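Cystathionine gamma-synthase (Xanthomonas oryzae pv. oryzae, PDB 6LD8) probably acts in trans-sulfuration as a pyridoxal phosphate-dependent cystathionine gamma-synthase, possibly with cystathionine gamma-lyase activity as well. Local coordinates at residues Y210-S215 with F250-G255; A309-E314 with L371-G376. The protein carries 1 engineered substitution. All coordinates share one frame; numbering follows the deposited sequence.

Both contacts are buried, yet their chemistry differs. Interaction 1 sets a loop against helix 246-256 with no hydrogen bond across it, relying on close backbone approach and one methyl-to-methyl contact. Interaction 2 pairs two strands of the five-stranded sheet through regular backbone bonds and sends an arginine to the bound aminoacrylate. They share no strand or helix, and their centres lie about 21 Å apart, but they touch where Tyr210 OH meets Met310 SD at 3.6 Å, and helix 259-277 packs on both. Interaction 1 lies within reach of other subunits; no other protein chain of the assembly touches the segments of interaction 2.

Interaction 1 (Y210-S215 with F250-G255); sequences YINGHS and FLTLRG
Asn212 and Gly255 bring their backbones together where the loop that follows Lys209, the predicted cofactor lysine, meets a helix in this fold-type I enzyme. The tight part of the contact centres on Gly255, which has no side chain to hold the loop off: its CA approaches Asn212 O to 3.3 Å in a CA-H...O contact, 147° at the hydrogen. The same carbonyl accepts a hydrogen bond from His214 ND1 at 2.8 Å. Asn212 O lies at the edge of the imidazole, in its plane, while ND1 is tilted 18° from the carbonyl plane, which probably limits rotation of the ring.

The amide of Asn212 reaches along the helix instead. With CG anti to the backbone N (chi1 179°), ND2 comes within 3.3 Å of Thr252 CA. It is also near Leu251 O, but at too poor an angle for a hydrogen bond; that carbonyl already accepts Gly255 N in the helix.

The looser margins rest on apolar contact at longer range, and they too are buried. Ile211 CG2 meets Thr252 CG2 at 3.8 Å, methyl against methyl, while Thr252 OG1 turns back to bond Asp248 O one helical turn earlier. On the other flank, His214 CE1 lies 4.0 Å from Gly255 CA, a glancing approach to the ring.

Around this junction, Leu72 and Leu68 of helix 63-76 cover Ile211 and Thr252 respectively. Arg262 of helix 259-277 bonds the carbonyls of Tyr210 and Gly255, tying loop and helix together. Arg254 of helix 246-256 forms a salt bridge with Asp216 of the second subunit, and the loop itself runs between strands 202-206 and 220-224.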
loop_
_atom_site.group_PDB
_atom_site.type_symbol
_atom_site.label_atom_id
_atom_site.label_comp_id
_atom_site.label_asym_id
_atom_site.label_seq_id
_atom_site.Cartn_x
_atom_site.Cartn_y
_atom_site.Cartn_z
ATOM N N TYR A 210 -11.215 -0.620 17.492
ATOM C CA TYR A 210 -12.493 -0.594 16.737
ATOM C C TYR A 210 -12.459 0.372 15.553
ATOM O O TYR A 210 -13.104 0.105 14.557
ATOM C CB TYR A 210 -13.644 -0.256 17.676
ATOM C CG TYR A 210 -13.973 -1.354 18.663
ATOM C CD1 TYR A 210 -14.706 -2.455 18.286
ATOM C CD2 TYR A 210 -13.570 -1.290 19.975
ATOM C CE1 TYR A 210 -15.003 -3.489 19.158
ATOM C CE2 TYR A 210 -13.887 -2.302 20.872
ATOM C CZ TYR A 210 -14.623 -3.409 20.479
ATOM O OH TYR A 210 -14.933 -4.426 21.383
ATOM N N ILE A 211 -11.848 1.538 15.692
ATOM C CA ILE A 211 -11.942 2.542 14.600
ATOM C C ILE A 211 -11.357 1.925 13.315
ATOM O O ILE A 211 -12.078 1.855 12.314
ATOM C CB ILE A 211 -11.284 3.868 14.986
ATOM C CG1 ILE A 211 -12.120 4.610 16.029
ATOM C CG2 ILE A 211 -11.060 4.738 13.758
ATOM C CD1 ILE A 211 -11.341 5.667 16.808
ATOM N N ASN A 212 -10.171 1.331 13.367
ATOM C CA ASN A 212 -9.632 0.627 12.173
ATOM C C ASN A 212 -10.327 -0.734 11.986
ATOM O O ASN A 212 -10.701 -1.063 10.887
ATOM C CB ASN A 212 -8.123 0.482 12.263
ATOM C CG ASN A 212 -7.601 -0.252 11.055
ATOM O OD1 ASN A 212 -7.151 -1.408 11.161
ATOM N ND2 ASN A 212 -7.811 0.366 9.905
ATOM N N GLY A 213 -10.401 -1.547 13.021
ATOM C CA GLY A 213 -11.260 -2.745 13.051
ATOM C C GLY A 213 -10.619 -3.956 12.385
ATOM O O GLY A 213 -11.188 -5.034 12.540
ATOM N N HIS A 214 -9.476 -3.825 11.686
ATOM C CA HIS A 214 -8.942 -4.956 10.893
ATOM C C HIS A 214 -7.559 -5.393 11.357
ATOM O O HIS A 214 -6.904 -6.140 10.596
ATOM C CB HIS A 214 -9.002 -4.610 9.414
ATOM C CG HIS A 214 -10.381 -4.441 8.931
ATOM N ND1 HIS A 214 -11.123 -3.316 9.252
ATOM C CD2 HIS A 214 -11.168 -5.248 8.189
ATOM C CE1 HIS A 214 -12.326 -3.437 8.677
ATOM N NE2 HIS A 214 -12.392 -4.628 8.048
ATOM N N SER A 215 -7.114 -4.937 12.525
ATOM C CA SER A 215 -5.848 -5.405 13.137
ATOM C C SER A 215 -4.651 -5.262 12.187
ATOM O O SER A 215 -3.787 -6.142 12.171
ATOM C CB SER A 215 -6.047 -6.828 13.611
ATOM O OG SER A 215 -6.984 -6.817 14.687
ATOM N N PHE A 250 -5.243 6.185 5.521
ATOM C CA PHE A 250 -6.045 5.596 4.440
ATOM C C PHE A 250 -6.713 4.310 4.961
ATOM O O PHE A 250 -7.892 4.130 4.732
ATOM C CB PHE A 250 -5.170 5.279 3.225
ATOM C CG PHE A 250 -5.823 4.343 2.265
ATOM C CD1 PHE A 250 -6.898 4.766 1.510
ATOM C CD2 PHE A 250 -5.440 3.030 2.205
ATOM C CE1 PHE A 250 -7.534 3.890 0.657
ATOM C CE2 PHE A 250 -6.089 2.155 1.346
ATOM C CZ PHE A 250 -7.172 2.571 0.624
ATOM N N LEU A 251 -5.961 3.385 5.533
ATOM C CA LEU A 251 -6.526 2.080 5.927
ATOM C C LEU A 251 -7.515 2.277 7.085
ATOM O O LEU A 251 -8.529 1.569 7.133
ATOM C CB LEU A 251 -5.400 1.149 6.351
ATOM C CG LEU A 251 -4.728 0.348 5.250
ATOM C CD1 LEU A 251 -3.759 -0.621 5.887
ATOM C CD2 LEU A 251 -5.757 -0.411 4.392
ATOM N N THR A 252 -7.199 3.195 7.987
ATOM C CA THR A 252 -8.011 3.543 9.175
ATOM C C THR A 252 -9.327 4.165 8.707
ATOM O O THR A 252 -10.397 3.699 9.118
ATOM C CB THR A 252 -7.252 4.392 10.198
ATOM O OG1 THR A 252 -6.073 3.635 10.501
ATOM C CG2 THR A 252 -8.065 4.624 11.459
ATOM N N LEU A 253 -9.267 5.095 7.795
ATOM C CA LEU A 253 -10.496 5.660 7.235
ATOM C C LEU A 253 -11.341 4.551 6.556
ATOM O O LEU A 253 -12.589 4.548 6.672
ATOM C CB LEU A 253 -10.080 6.759 6.284
ATOM C CG LEU A 253 -11.221 7.711 5.938
ATOM C CD1 LEU A 253 -11.570 8.646 7.082
ATOM C CD2 LEU A 253 -10.871 8.526 4.733
ATOM N N ARG A 254 -10.709 3.602 5.881
ATOM C CA ARG A 254 -11.437 2.533 5.188
ATOM C C ARG A 254 -12.159 1.690 6.269
ATOM O O ARG A 254 -13.322 1.325 6.118
ATOM C CB ARG A 254 -10.419 1.787 4.334
ATOM C CG ARG A 254 -11.051 0.842 3.325
ATOM C CD ARG A 254 -10.075 -0.234 2.943
ATOM N NE ARG A 254 -10.365 -0.808 1.650
ATOM C CZ ARG A 254 -10.626 -2.088 1.464
ATOM N NH1 ARG A 254 -10.694 -2.905 2.488
ATOM N NH2 ARG A 254 -10.787 -2.562 0.260
ATOM N N GLY A 255 -11.466 1.339 7.329
ATOM C CA GLY A 255 -12.067 0.568 8.429
ATOM C C GLY A 255 -13.214 1.336 9.094
ATOM O O GLY A 255 -14.261 0.722 9.331
#

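Interaction 2 (A309-E314 with L371-G376); sequences AMMSFE and LRLSIG. With 0JO (2-{[(E)-{3-hydroxy-2-methyl-5-[(phosphonooxy)methyl]pyridin-4-yl}methylidene]amino}prop-2-enoic acid), chain E.
Met311 and Leu373 form a hydrogen-bonded antiparallel pair in the five-stranded mixed sheet, where the axes of the short strand segments 310-314 and 371-374 approach to 4.7 Å, with 154° between their N-to-C directions. Leu373 N reaches Met311 O at 2.8 Å, and the bond in return, from Met311 N to Leu373 O, lies in the carbonyl plane. Phe313 and Leu371 repeat the reciprocal pattern, and Ile375 N extends it beyond the strand to Ala309 O.

The two faces of the sheet differ. On the one bearing Met311, Phe313, Leu371 and Leu373, the Phe313 ring takes Leu371 CB over its face in a CH-pi contact, 4.2 Å from the centroid, while Leu373 CG comes to its edge. The thioether of Met311 bends at chi3 (66°), carrying CE to 3.6 Å from Ile375 CD1; Ile273 of helix 259-277 covers this pair.

The other face is more polar. Met310, bent at chi2 and chi3, curls back so that SD touches Ser374 CB and CE lies against Arg372 CD. Ser312 OG bonds Pro160 O, and Ser374 OG takes Gly339 N. Arg372, extended at first and bent at chi3, reaches the cofactor-bound aminoacrylate and grips its carboxylate with two nearly straight bonds: NH1 donates to OXT at 2.9 Å and NH2 to O at 3.1 Å, each at 172°.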
loop_
_atom_site.group_PDB
_atom_site.type_symbol
_atom_site.label_atom_id
_atom_site.label_comp_id
_atom_site.label_asym_id
_atom_site.label_seq_id
_atom_site.Cartn_x
_atom_site.Cartn_y
_atom_site.Cartn_z
ATOM N N ALA A 309 -18.339 -4.874 23.280
ATOM C CA ALA A 309 -18.021 -6.281 23.019
ATOM C C ALA A 309 -16.710 -6.646 23.664
ATOM O O ALA A 309 -16.186 -7.695 23.319
ATOM C CB ALA A 309 -18.009 -6.510 21.545
ATOM N N MET A 310 -16.249 -5.859 24.634
ATOM C CA MET A 310 -15.156 -6.308 25.533
ATOM C C MET A 310 -15.792 -6.886 26.797
ATOM O O MET A 310 -16.711 -6.270 27.350
ATOM C CB MET A 310 -14.210 -5.155 25.887
ATOM C CG MET A 310 -13.466 -4.570 24.678
ATOM S SD MET A 310 -12.618 -5.828 23.729
ATOM C CE MET A 310 -11.461 -6.398 24.964
ATOM N N MET A 311 -15.269 -7.994 27.263
ATOM C CA MET A 311 -15.666 -8.533 28.571
ATOM C C MET A 311 -14.511 -9.352 29.153
ATOM O O MET A 311 -13.643 -9.783 28.373
ATOM C CB MET A 311 -16.944 -9.378 28.437
ATOM C CG MET A 311 -16.798 -10.682 27.697
ATOM S SD MET A 311 -18.397 -11.644 27.730
ATOM C CE MET A 311 -19.426 -10.564 26.742
ATOM N N SER A 312 -14.495 -9.570 30.472
ATOM C CA SER A 312 -13.574 -10.560 31.079
ATOM C C SER A 312 -14.335 -11.424 32.068
ATOM O O SER A 312 -15.519 -11.191 32.341
ATOM C CB SER A 312 -12.328 -9.905 31.632
ATOM O OG SER A 312 -12.668 -8.716 32.304
ATOM N N PHE A 313 -13.702 -12.507 32.449
ATOM C CA PHE A 313 -14.307 -13.530 33.312
ATOM C C PHE A 313 -13.191 -14.349 33.965
ATOM O O PHE A 313 -11.976 -14.352 33.500
ATOM C CB PHE A 313 -15.268 -14.384 32.488
ATOM C CG PHE A 313 -14.574 -15.298 31.515
ATOM C CD1 PHE A 313 -14.111 -14.816 30.307
ATOM C CD2 PHE A 313 -14.403 -16.638 31.797
ATOM C CE1 PHE A 313 -13.477 -15.652 29.406
ATOM C CE2 PHE A 313 -13.773 -17.475 30.891
ATOM C CZ PHE A 313 -13.295 -16.975 29.713
ATOM N N GLU A 314 -13.577 -14.970 35.081
ATOM C CA GLU A 314 -12.697 -15.813 35.935
ATOM C C GLU A 314 -13.371 -17.177 35.966
ATOM O O GLU A 314 -14.552 -17.238 36.310
ATOM C CB GLU A 314 -12.527 -15.267 37.364
ATOM C CG GLU A 314 -11.461 -14.173 37.541
ATOM C CD GLU A 314 -11.772 -13.122 38.617
ATOM O OE1 GLU A 314 -10.982 -12.160 38.756
ATOM O OE2 GLU A 314 -12.834 -13.244 39.309
ATOM N N LEU A 371 -9.279 -13.864 32.285
ATOM C CA LEU A 371 -9.322 -13.950 30.798
ATOM C C LEU A 371 -10.192 -12.812 30.251
ATOM O O LEU A 371 -11.268 -12.553 30.826
ATOM C CB LEU A 371 -9.859 -15.323 30.409
ATOM C CG LEU A 371 -8.900 -16.478 30.710
ATOM C CD1 LEU A 371 -9.557 -17.815 30.445
ATOM C CD2 LEU A 371 -7.603 -16.360 29.907
ATOM N N ARG A 372 -9.691 -12.127 29.219
ATOM C CA ARG A 372 -10.362 -11.018 28.513
ATOM C C ARG A 372 -10.718 -11.507 27.101
ATOM O O ARG A 372 -9.854 -12.047 26.433
ATOM C CB ARG A 372 -9.430 -9.809 28.464
ATOM C CG ARG A 372 -10.091 -8.538 27.986
ATOM C CD ARG A 372 -9.072 -7.450 27.720
ATOM N NE ARG A 372 -8.232 -7.771 26.587
ATOM C CZ ARG A 372 -7.259 -6.975 26.157
ATOM N NH1 ARG A 372 -6.971 -5.873 26.831
ATOM N NH2 ARG A 372 -6.570 -7.277 25.059
ATOM N N LEU A 373 -11.960 -11.327 26.685
ATOM C CA LEU A 373 -12.431 -11.607 25.319
ATOM C C LEU A 373 -12.615 -10.295 24.605
ATOM O O LEU A 373 -13.240 -9.390 25.166
ATOM C CB LEU A 373 -13.768 -12.323 25.378
ATOM C CG LEU A 373 -13.770 -13.609 26.177
ATOM C CD1 LEU A 373 -15.164 -14.204 26.174
ATOM C CD2 LEU A 373 -12.781 -14.581 25.599
ATOM N N SER A 374 -12.082 -10.229 23.398
ATOM C CA SER A 374 -12.511 -9.233 22.412
ATOM C C SER A 374 -13.394 -10.000 21.436
ATOM O O SER A 374 -12.863 -10.835 20.666
ATOM C CB SER A 374 -11.369 -8.515 21.743
ATOM O OG SER A 374 -11.865 -7.630 20.723
ATOM N N ILE A 375 -14.684 -9.718 21.456
ATOM C CA ILE A 375 -15.668 -10.519 20.679
ATOM C C ILE A 375 -15.774 -9.902 19.312
ATOM O O ILE A 375 -16.053 -8.703 19.209
ATOM C CB ILE A 375 -16.995 -10.646 21.434
ATOM C CG1 ILE A 375 -16.728 -11.554 22.637
ATOM C CG2 ILE A 375 -18.110 -11.178 20.528
ATOM C CD1 ILE A 375 -17.662 -11.340 23.746
ATOM N N GLY A 376 -15.550 -10.758 18.325
ATOM C CA GLY A 376 -15.529 -10.426 16.891
ATOM C C GLY A 376 -16.926 -10.417 16.309
ATOM O O GLY A 376 -17.909 -10.453 17.093
HETATM O O 0JO E . -4.488 -5.211 24.181
HETATM C C 0JO E . -4.513 -4.104 24.732
HETATM O OXT 0JO E . -5.021 -3.922 25.859
HETATM C CA 0JO E . -3.816 -2.992 24.107
HETATM C CB 0JO E . -2.651 -3.238 23.313
HETATM N N 0JO E . -4.338 -1.712 24.371
HETATM C C4A 0JO E . -3.947 -0.566 23.898
HETATM C C4 0JO E . -4.525 0.687 24.409
HETATM C C3 0JO E . -5.712 0.619 25.180
HETATM O O3 0JO E . -6.316 -0.560 25.449
HETATM C C2 0JO E . -6.274 1.785 25.691
HETATM C C2A 0JO E . -7.532 1.734 26.507
HETATM N N1 0JO E . -5.690 2.971 25.477
HETATM C C6 0JO E . -4.550 3.043 24.765
HETATM C C5 0JO E . -3.944 1.953 24.200
HETATM C C5A 0JO E . -2.650 2.159 23.453
HETATM O OP4 0JO E . -2.791 2.233 22.009
HETATM P P 0JO E . -1.680 1.647 20.974
HETATM O OP3 0JO E . -2.366 1.942 19.642
HETATM O OP1 0JO E . -0.443 2.566 21.179
HETATM O OP2 0JO E . -1.472 0.206 21.276
#